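Local coordinates for putative acetamidase/formamidase (Yersinia enterocolitica subsp. palearctica serotype O:3, PDB 5UBU), which probably hydrolyses carbon-nitrogen bonds in linear amides other than peptides and binds sodium ions in the crystal, at residues Ile267-Pro272 with Lys318-Ala323; Ile204-Val209 with Arg257-Glu262; Tyr38-Tyr43 with Val175-Asp180. All blocks are in the same frame, centred on the assembly; numbering follows the deposited sequence.

Contact 1 of 3, residues Ile267-Pro272 with Lys318-Ala323; sequences IGSARP and KYTVGA
With CG turned away from its carbonyl carbon (chi1 -68°) and the chain drawn out straight as far as NE, Arg271 lies over one face of the Tyr319 ring, which a chi1 of -48° swings toward it. Arg271 CG sits 4.0 Å from the Tyr319 ring centroid in a CH-pi contact. Farther out, the guanidinium and the ring run almost parallel, their planes 18° apart, and Tyr319 OH is over the centre of the guanidinium, 3.3 Å from Arg271 CZ. No hydrogen bond joins them: the approach of Arg271 NH1 to Tyr319 OH has a poor angle, and Arg271 NH2 bonds instead to Asp316 O. Arg271 also packs against Arg271 of a second subunit.

Behind this pair, strands 267-270 and 319-323 run antiparallel. Gly268 and Val321 form a hydrogen-bonded pair, with Gly268 N 3.0 Å from Val321 O and Val321 N 3.0 Å from Gly268 O. Ala270 and Tyr319 form the next such pair. On the face that carries Ser269 and Thr320, the two hydroxyls are hydrogen-bonded, Ser269 OG lying 2.8 Å from Thr320 OG1, while Ile267 CG2 packs on the Thr320 methyl. A water joins Ser269 O to Lys318 NZ, whose stronger partner is Asp188 in a salt bridge.

The two strands are neighbours in a large mixed sheet. Strand 308-313 follows beyond 319-326, and strand 257-260 flanks the other side. Helix 273-291, which starts just after Pro272, covers Tyr319 and Val321 through Leu273, whereas Pro187 of strand 187-188 covers Ser269 and Thr320.

Contact 2 of 3, residues Ile204-Val209 with Arg257-Glu262; sequences ITYLPV and RMENAE
Backbone hydrogen bonds join Ile204-Tyr206 to Arg257-Glu259 as antiparallel strands whose axes approach to 4.5 Å. Ile204 and Glu259 form one hydrogen-bonded pair, with Ile204 N 2.9 Å from Glu259 O and a return bond from Glu259 N. Tyr206 and Arg257 form the other, in which the Arg257 N-H points to Tyr206 O at 3.0 Å. Between them Thr205 and Met258, a selenomethionine, make a non-hydrogen-bonded pair, and Met258 CA adds a CA-H...O contact to Ile204 O at 3.2 Å.

The polar side-chain contact is between Tyr206 and Glu259. Glu259 has CG anti to the backbone N (chi1 178°) and an extended chain, which carries its carboxylate along the strand face to the tyrosine hydroxyl. Tyr206 OH donates to Glu259 OE1, with the acceptor at the ring edge and close to the ring plane; the two planes are 42° apart. Glu259 OE2 forms a salt bridge with Lys327. Arg257, on the same face, reaches away to a salt bridge with Asp283 and a cation-pi contact with Trp287.

Van der Waals contact is slighter. Met258 CB rests 4.0 Å from Thr205 OG1 on the opposite face, and Tyr206 CE2 lies 3.8 Å from Glu259 CB.

Within this buried pairing of sheet strands, the carboxylate is thus shared between a phenol and a lysine. The Lys327 charge would probably favour the ionised form of Glu259, and the hydroxyl bond should limit rotation of the carboxylate where it lies beside the tyrosine ring.

Contact 3 of 3, residues Tyr38-Tyr43 with Val175-Asp180; sequences YTIGPY and VSPEID
The chain after strand 39-40 runs past the loop 175-180 without ladder pairing, Gly41 and Ser176 coming closest with their CA atoms 4.5 Å apart, and Gly41 adopts an extended backbone (phi -165°, psi -168°). Pro42 is set into the curve of the loop. Its CD and CG carbons lie near loop carbonyl oxygens: Pro42 CD is 3.2 Å from Asp180 O, and Pro42 CG is 3.6 Å from Glu178 O.

Tyr43 then closes over the loop. Its CG stands opposite the carbonyl carbon (chi1 -48°), directing the ring back along the chain so that Pro42 CG lies over one ring face while the hydroxyl extends to the loop. Tyr43 OH donates to Ile179 O at 2.6 Å, in the carbonyl plane and on a lone pair, and this is the one hydrogen bond between the two segments. At the other end, Ile40 CG2 approaches Val175 O at 3.9 Å, and Pro177 CD comes to 3.4 Å from Ile40 O. The Ile40 side chain also packs on Phe217 of strand 214-222.

The same region meets a second subunit: the two Tyr43 rings stack on each other, and Asp180 OD1 accepts a hydrogen bond from Thr39 OG1 of that subunit, with the reciprocal bond on the other copy. Chemically the contact therefore combines proline carbons set among loop carbonyls with a single phenolic bond, and that bond holds the hydroxyl end of a ring that also stacks on its counterpart in the second subunit, so Tyr43 takes part in both the loop contact and the subunit interface.

How the contacts relate
Along the chain the contacts close in the order 3, 2, 1, each complete before the next opens. Contacts 1 and 2 belong to one large mixed sheet, where strands 257-260 and 263-270 are successive in sequence and adjacent in space; their centres are 16 Å apart and Met258 packs on Ile267. Contact 3 has its centre about 20 Å from the centres of both, at the loop between strands 169-175 and 182-183. It touches contact 2 through Val175, which packs on Leu207 and Pro208, but not contact 1. Contacts 1 and 3 both reach the second subunit, so the sheet and the loop region each contribute to the tetrameric assembly, while contact 2 stays within the chain.

Contact 1 of 3, residues Ile267-Pro272 with Lys318-Ala323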
loop_
_atom_site.group_PDB
_atom_site.type_symbol
_atom_site.label_atom_id
_atom_site.label_comp_id
_atom_site.label_asym_id
_atom_site.label_seq_id
_atom_site.Cartn_x
_atom_site.Cartn_y
_atom_site.Cartn_z
ATOM N N ILE B 267 0.290 5.744 18.850
ATOM C CA ILE B 267 0.957 4.674 18.110
ATOM C C ILE B 267 -0.012 3.812 17.317
ATOM O O ILE B 267 -0.778 3.057 17.890
ATOM C CB ILE B 267 1.754 3.784 19.084
ATOM C CG1 ILE B 267 2.743 4.651 19.884
ATOM C CG2 ILE B 267 2.484 2.676 18.328
ATOM C CD1 ILE B 267 3.470 3.923 20.994
ATOM N N GLY B 268 0.045 3.924 15.996
ATOM C CA GLY B 268 -0.819 3.148 15.112
ATOM C C GLY B 268 -0.043 2.046 14.422
ATOM O O GLY B 268 1.142 2.213 14.138
ATOM N N SER B 269 -0.704 0.926 14.141
ATOM C CA SER B 269 -0.052 -0.197 13.471
ATOM C C SER B 269 -0.929 -0.781 12.384
ATOM O O SER B 269 -2.085 -1.090 12.630
ATOM C CB SER B 269 0.316 -1.290 14.478
ATOM O OG SER B 269 1.250 -0.816 15.419
ATOM N N ALA B 270 -0.360 -0.948 11.190
ATOM C CA ALA B 270 -1.085 -1.500 10.037
ATOM C C ALA B 270 -0.212 -1.583 8.780
ATOM O O ALA B 270 0.983 -1.299 8.813
ATOM C CB ALA B 270 -2.311 -0.630 9.741
ATOM N N ARG B 271 -0.840 -2.034 7.698
ATOM C CA ARG B 271 -0.248 -2.075 6.364
ATOM C C ARG B 271 -1.373 -1.616 5.437
ATOM O O ARG B 271 -2.521 -2.018 5.645
ATOM C CB ARG B 271 0.218 -3.457 5.926
ATOM C CG ARG B 271 1.404 -4.018 6.676
ATOM C CD ARG B 271 2.004 -5.179 5.891
ATOM N NE ARG B 271 3.200 -5.728 6.534
ATOM C CZ ARG B 271 4.068 -6.562 5.954
ATOM N NH1 ARG B 271 3.911 -6.941 4.687
ATOM N NH2 ARG B 271 5.129 -6.997 6.640
ATOM N N PRO B 272 -1.086 -0.797 4.420
ATOM C CA PRO B 272 0.252 -0.294 4.109
ATOM C C PRO B 272 0.717 0.757 5.120
ATOM O O PRO B 272 -0.039 1.114 6.032
ATOM C CB PRO B 272 0.086 0.271 2.709
ATOM C CG PRO B 272 -1.337 0.715 2.663
ATOM C CD PRO B 272 -2.106 -0.269 3.494
ATOM N N LYS B 318 2.712 -6.158 10.681
ATOM C CA LYS B 318 2.096 -4.850 10.602
ATOM C C LYS B 318 3.163 -3.836 10.965
ATOM O O LYS B 318 3.935 -4.037 11.917
ATOM C CB LYS B 318 0.913 -4.708 11.547
ATOM C CG LYS B 318 -0.296 -5.501 11.129
ATOM C CD LYS B 318 -1.475 -5.227 12.025
ATOM C CE LYS B 318 -2.692 -5.964 11.500
ATOM N NZ LYS B 318 -3.908 -5.703 12.316
ATOM N N TYR B 319 3.216 -2.750 10.207
ATOM C CA TYR B 319 4.186 -1.706 10.467
ATOM C C TYR B 319 3.645 -0.827 11.576
ATOM O O TYR B 319 2.449 -0.786 11.795
ATOM C CB TYR B 319 4.464 -0.885 9.212
ATOM C CG TYR B 319 4.743 -1.715 7.976
ATOM C CD1 TYR B 319 5.624 -2.793 8.020
ATOM C CD2 TYR B 319 4.187 -1.376 6.750
ATOM C CE1 TYR B 319 5.900 -3.536 6.895
ATOM C CE2 TYR B 319 4.458 -2.121 5.619
ATOM C CZ TYR B 319 5.319 -3.196 5.697
ATOM O OH TYR B 319 5.596 -3.932 4.576
ATOM N N THR B 320 4.529 -0.127 12.271
ATOM C CA THR B 320 4.134 0.729 13.376
ATOM C C THR B 320 4.718 2.128 13.230
ATOM O O THR B 320 5.896 2.289 12.948
ATOM C CB THR B 320 4.571 0.112 14.711
ATOM O OG1 THR B 320 3.997 -1.197 14.838
ATOM C CG2 THR B 320 4.126 0.980 15.886
ATOM N N VAL B 321 3.864 3.126 13.449
ATOM C CA VAL B 321 4.206 4.535 13.316
ATOM C C VAL B 321 3.679 5.316 14.512
ATOM O O VAL B 321 2.563 5.073 14.967
ATOM C CB VAL B 321 3.545 5.115 12.046
ATOM C CG1 VAL B 321 3.822 6.612 11.918
ATOM C CG2 VAL B 321 4.015 4.366 10.800
ATOM N N GLY B 322 4.472 6.263 15.000
ATOM C CA GLY B 322 4.079 7.105 16.125
ATOM C C GLY B 322 3.914 8.550 15.677
ATOM O O GLY B 322 4.809 9.095 15.043
ATOM N N ALA B 323 2.769 9.162 15.978
ATOM C CA ALA B 323 2.510 10.568 15.642
ATOM C C ALA B 323 2.664 11.368 16.931
ATOM O O ALA B 323 1.946 11.135 17.889
ATOM C CB ALA B 323 1.114 10.736 15.069
HETATM O O HOH W 1 -4.299 -2.531 12.284
#

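Contact 2 of 3, residues Ile204-Val209 with Arg257-Glu262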
loop_
_atom_site.group_PDB
_atom_site.type_symbol
_atom_site.label_atom_id
_atom_site.label_comp_id
_atom_site.label_asym_id
_atom_site.label_seq_id
_atom_site.Cartn_x
_atom_site.Cartn_y
_atom_site.Cartn_z
ATOM N N ILE B 204 6.345 6.418 29.424
ATOM C CA ILE B 204 5.155 5.825 30.021
ATOM C C ILE B 204 4.288 5.421 28.850
ATOM O O ILE B 204 3.904 6.274 28.065
ATOM C CB ILE B 204 4.363 6.826 30.892
ATOM C CG1 ILE B 204 5.258 7.455 31.963
ATOM C CG2 ILE B 204 3.171 6.127 31.544
ATOM C CD1 ILE B 204 4.580 8.554 32.775
ATOM N N THR B 205 3.990 4.135 28.720
ATOM C CA THR B 205 3.146 3.654 27.626
ATOM C C THR B 205 1.749 3.342 28.181
ATOM O O THR B 205 1.618 2.688 29.221
ATOM C CB THR B 205 3.744 2.403 26.946
ATOM O OG1 THR B 205 5.044 2.707 26.439
ATOM C CG2 THR B 205 2.873 1.940 25.794
ATOM N N TYR B 206 0.720 3.827 27.480
ATOM C CA TYR B 206 -0.680 3.618 27.864
ATOM C C TYR B 206 -1.306 2.586 26.934
ATOM O O TYR B 206 -1.333 2.787 25.731
ATOM C CB TYR B 206 -1.439 4.939 27.810
ATOM C CG TYR B 206 -0.831 5.993 28.714
ATOM C CD1 TYR B 206 -0.954 5.899 30.094
ATOM C CD2 TYR B 206 -0.146 7.084 28.194
ATOM C CE1 TYR B 206 -0.399 6.853 30.937
ATOM C CE2 TYR B 206 0.408 8.046 29.029
ATOM C CZ TYR B 206 0.277 7.924 30.403
ATOM O OH TYR B 206 0.813 8.864 31.249
ATOM N N LEU B 207 -1.795 1.487 27.503
ATOM C CA LEU B 207 -2.387 0.384 26.736
ATOM C C LEU B 207 -3.855 0.153 27.119
ATOM O O LEU B 207 -4.171 0.057 28.302
ATOM C CB LEU B 207 -1.595 -0.894 27.008
ATOM C CG LEU B 207 -0.115 -0.860 26.591
ATOM C CD1 LEU B 207 0.657 -2.051 27.148
ATOM C CD2 LEU B 207 0.012 -0.807 25.072
ATOM N N PRO B 208 -4.752 0.011 26.122
ATOM C CA PRO B 208 -6.157 -0.165 26.431
ATOM C C PRO B 208 -6.518 -1.571 26.892
ATOM O O PRO B 208 -6.282 -2.536 26.173
ATOM C CB PRO B 208 -6.856 0.141 25.101
ATOM C CG PRO B 208 -5.809 0.064 24.046
ATOM C CD PRO B 208 -4.493 -0.240 24.696
ATOM N N VAL B 209 -7.127 -1.658 28.070
ATOM C CA VAL B 209 -7.538 -2.930 28.629
ATOM C C VAL B 209 -8.800 -3.432 27.936
ATOM O O VAL B 209 -9.744 -2.671 27.729
ATOM C CB VAL B 209 -7.826 -2.815 30.146
ATOM C CG1 VAL B 209 -8.283 -4.157 30.720
ATOM C CG2 VAL B 209 -6.587 -2.336 30.886
ATOM N N ARG B 257 -0.840 4.658 23.395
ATOM C CA ARG B 257 -0.311 6.013 23.463
ATOM C C ARG B 257 0.865 5.999 24.404
ATOM O O ARG B 257 0.988 5.099 25.229
ATOM C CB ARG B 257 -1.360 6.982 23.973
ATOM C CG ARG B 257 -2.512 7.176 23.024
ATOM C CD ARG B 257 -3.631 7.976 23.667
ATOM N NE ARG B 257 -4.700 8.234 22.702
ATOM C CZ ARG B 257 -5.838 8.865 22.973
ATOM N NH1 ARG B 257 -6.098 9.317 24.194
ATOM N NH2 ARG B 257 -6.727 9.039 22.012
HETATM N N MSE B 258 1.756 6.964 24.261
HETATM C CA MSE B 258 2.899 7.043 25.162
HETATM C C MSE B 258 3.165 8.486 25.475
HETATM O O MSE B 258 2.622 9.394 24.854
HETATM C CB MSE B 258 4.103 6.201 24.696
HETATM C CG MSE B 258 5.024 6.863 23.687
HETATM SE SE MSE B 258 6.459 7.921 24.551
HETATM C CE MSE B 258 7.201 8.665 22.881
ATOM N N GLU B 259 4.011 8.685 26.467
ATOM C CA GLU B 259 4.336 10.000 26.949
ATOM C C GLU B 259 5.733 9.977 27.531
ATOM O O GLU B 259 6.145 8.979 28.108
ATOM C CB GLU B 259 3.326 10.326 28.047
ATOM C CG GLU B 259 3.490 11.657 28.748
ATOM C CD GLU B 259 2.484 11.878 29.880
ATOM O OE1 GLU B 259 1.795 10.927 30.310
ATOM O OE2 GLU B 259 2.398 13.027 30.353
ATOM N N ASN B 260 6.471 11.063 27.352
ATOM C CA ASN B 260 7.809 11.196 27.938
ATOM C C ASN B 260 8.024 12.657 28.332
ATOM O O ASN B 260 7.108 13.467 28.234
ATOM C CB ASN B 260 8.924 10.631 27.034
ATOM C CG ASN B 260 9.010 11.304 25.695
ATOM O OD1 ASN B 260 8.536 12.423 25.510
ATOM N ND2 ASN B 260 9.640 10.620 24.740
ATOM N N ALA B 261 9.224 12.994 28.778
ATOM C CA ALA B 261 9.499 14.356 29.218
ATOM C C ALA B 261 9.093 15.443 28.236
ATOM O O ALA B 261 8.535 16.460 28.652
ATOM C CB ALA B 261 10.975 14.511 29.594
ATOM N N GLU B 262 9.315 15.212 26.940
ATOM C CA GLU B 262 9.031 16.243 25.940
ATOM C C GLU B 262 7.795 16.088 25.050
ATOM O O GLU B 262 7.315 17.092 24.532
ATOM C CB GLU B 262 10.279 16.473 25.069
ATOM C CG GLU B 262 11.495 16.944 25.882
ATOM C CD GLU B 262 12.639 17.526 25.057
ATOM O OE1 GLU B 262 12.612 17.552 23.795
ATOM O OE2 GLU B 262 13.598 17.989 25.709
#

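Contact 3 of 3, residues Tyr38-Tyr43 with Val175-Asp180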
loop_
_atom_site.group_PDB
_atom_site.type_symbol
_atom_site.label_atom_id
_atom_site.label_comp_id
_atom_site.label_asym_id
_atom_site.label_seq_id
_atom_site.Cartn_x
_atom_site.Cartn_y
_atom_site.Cartn_z
ATOM N N TYR B 38 4.647 -17.104 22.917
ATOM C CA TYR B 38 4.762 -16.615 21.544
ATOM C C TYR B 38 3.412 -16.134 20.984
ATOM O O TYR B 38 3.304 -15.828 19.791
ATOM C CB TYR B 38 5.419 -17.675 20.649
ATOM C CG TYR B 38 6.884 -17.845 20.972
ATOM C CD1 TYR B 38 7.842 -17.045 20.345
ATOM C CD2 TYR B 38 7.318 -18.778 21.915
ATOM C CE1 TYR B 38 9.192 -17.177 20.634
ATOM C CE2 TYR B 38 8.668 -18.917 22.205
ATOM C CZ TYR B 38 9.601 -18.109 21.561
ATOM O OH TYR B 38 10.941 -18.224 21.836
ATOM N N THR B 39 2.395 -16.087 21.849
ATOM C CA THR B 39 1.072 -15.576 21.487
ATOM C C THR B 39 0.563 -14.785 22.700
ATOM O O THR B 39 0.772 -15.183 23.844
ATOM C CB THR B 39 0.085 -16.673 21.016
ATOM O OG1 THR B 39 -1.074 -16.055 20.443
ATOM C CG2 THR B 39 -0.322 -17.604 22.152
ATOM N N ILE B 40 -0.077 -13.654 22.428
ATOM C CA ILE B 40 -0.586 -12.737 23.452
ATOM C C ILE B 40 -2.112 -12.718 23.452
ATOM O O ILE B 40 -2.733 -12.202 22.527
ATOM C CB ILE B 40 -0.005 -11.339 23.190
ATOM C CG1 ILE B 40 1.519 -11.412 23.365
ATOM C CG2 ILE B 40 -0.630 -10.301 24.117
ATOM C CD1 ILE B 40 2.279 -10.232 22.798
ATOM N N GLY B 41 -2.698 -13.284 24.505
ATOM C CA GLY B 41 -4.150 -13.371 24.632
ATOM C C GLY B 41 -4.609 -13.711 26.047
ATOM O O GLY B 41 -3.822 -13.677 26.994
ATOM N N PRO B 42 -5.897 -14.044 26.193
ATOM C CA PRO B 42 -6.496 -14.365 27.484
ATOM C C PRO B 42 -6.445 -15.838 27.911
ATOM O O PRO B 42 -7.020 -16.180 28.939
ATOM C CB PRO B 42 -7.963 -13.960 27.256
ATOM C CG PRO B 42 -8.207 -14.305 25.825
ATOM C CD PRO B 42 -6.913 -14.004 25.117
ATOM N N TYR B 43 -5.742 -16.689 27.171
ATOM C CA TYR B 43 -5.707 -18.123 27.484
ATOM C C TYR B 43 -4.468 -18.594 28.267
ATOM O O TYR B 43 -4.454 -19.710 28.769
ATOM C CB TYR B 43 -5.852 -18.895 26.174
ATOM C CG TYR B 43 -7.001 -18.378 25.340
ATOM C CD1 TYR B 43 -8.312 -18.706 25.655
ATOM C CD2 TYR B 43 -6.778 -17.546 24.250
ATOM C CE1 TYR B 43 -9.376 -18.239 24.894
ATOM C CE2 TYR B 43 -7.836 -17.061 23.485
ATOM C CZ TYR B 43 -9.131 -17.413 23.808
ATOM O OH TYR B 43 -10.192 -16.952 23.062
ATOM N N VAL B 175 -0.984 -5.755 26.034
ATOM C CA VAL B 175 -2.023 -6.268 26.917
ATOM C C VAL B 175 -2.865 -7.222 26.070
ATOM O O VAL B 175 -2.855 -7.137 24.843
ATOM C CB VAL B 175 -2.869 -5.164 27.570
ATOM C CG1 VAL B 175 -2.043 -4.411 28.592
ATOM C CG2 VAL B 175 -3.448 -4.215 26.534
ATOM N N SER B 176 -3.573 -8.135 26.715
ATOM C CA SER B 176 -4.384 -9.109 25.991
ATOM C C SER B 176 -5.602 -8.544 25.277
ATOM O O SER B 176 -6.216 -7.606 25.761
ATOM C CB SER B 176 -4.893 -10.185 26.947
ATOM O OG SER B 176 -5.776 -11.078 26.284
ATOM N N PRO B 177 -5.913 -9.089 24.082
ATOM C CA PRO B 177 -7.150 -8.732 23.417
ATOM C C PRO B 177 -8.296 -9.355 24.218
ATOM O O PRO B 177 -8.047 -10.156 25.117
ATOM C CB PRO B 177 -7.031 -9.418 22.056
ATOM C CG PRO B 177 -5.583 -9.459 21.789
ATOM C CD PRO B 177 -4.923 -9.629 23.125
ATOM N N GLU B 178 -9.532 -9.017 23.885
ATOM C CA GLU B 178 -10.666 -9.565 24.612
ATOM C C GLU B 178 -10.771 -11.079 24.430
ATOM O O GLU B 178 -10.831 -11.818 25.422
ATOM C CB GLU B 178 -11.968 -8.885 24.182
ATOM C CG GLU B 178 -13.165 -9.316 25.015
ATOM C CD GLU B 178 -14.433 -8.550 24.705
ATOM O OE1 GLU B 178 -15.469 -8.930 25.282
ATOM O OE2 GLU B 178 -14.410 -7.581 23.906
ATOM N N ILE B 179 -10.785 -11.528 23.169
ATOM C CA ILE B 179 -10.895 -12.975 22.859
ATOM C C ILE B 179 -9.814 -13.518 21.934
ATOM O O ILE B 179 -9.586 -14.720 21.920
ATOM C CB ILE B 179 -12.285 -13.347 22.274
ATOM C CG1 ILE B 179 -12.528 -12.685 20.904
ATOM C CG2 ILE B 179 -13.384 -12.981 23.266
ATOM C CD1 ILE B 179 -13.794 -13.158 20.223
ATOM N N ASP B 180 -9.166 -12.652 21.161
ATOM C CA ASP B 180 -8.102 -13.093 20.255
ATOM C C ASP B 180 -6.798 -13.339 20.981
ATOM O O ASP B 180 -6.608 -12.894 22.106
ATOM C CB ASP B 180 -7.845 -12.045 19.155
ATOM C CG ASP B 180 -8.976 -11.936 18.152
ATOM O OD1 ASP B 180 -9.956 -12.719 18.245
ATOM O OD2 ASP B 180 -8.871 -11.057 17.265
#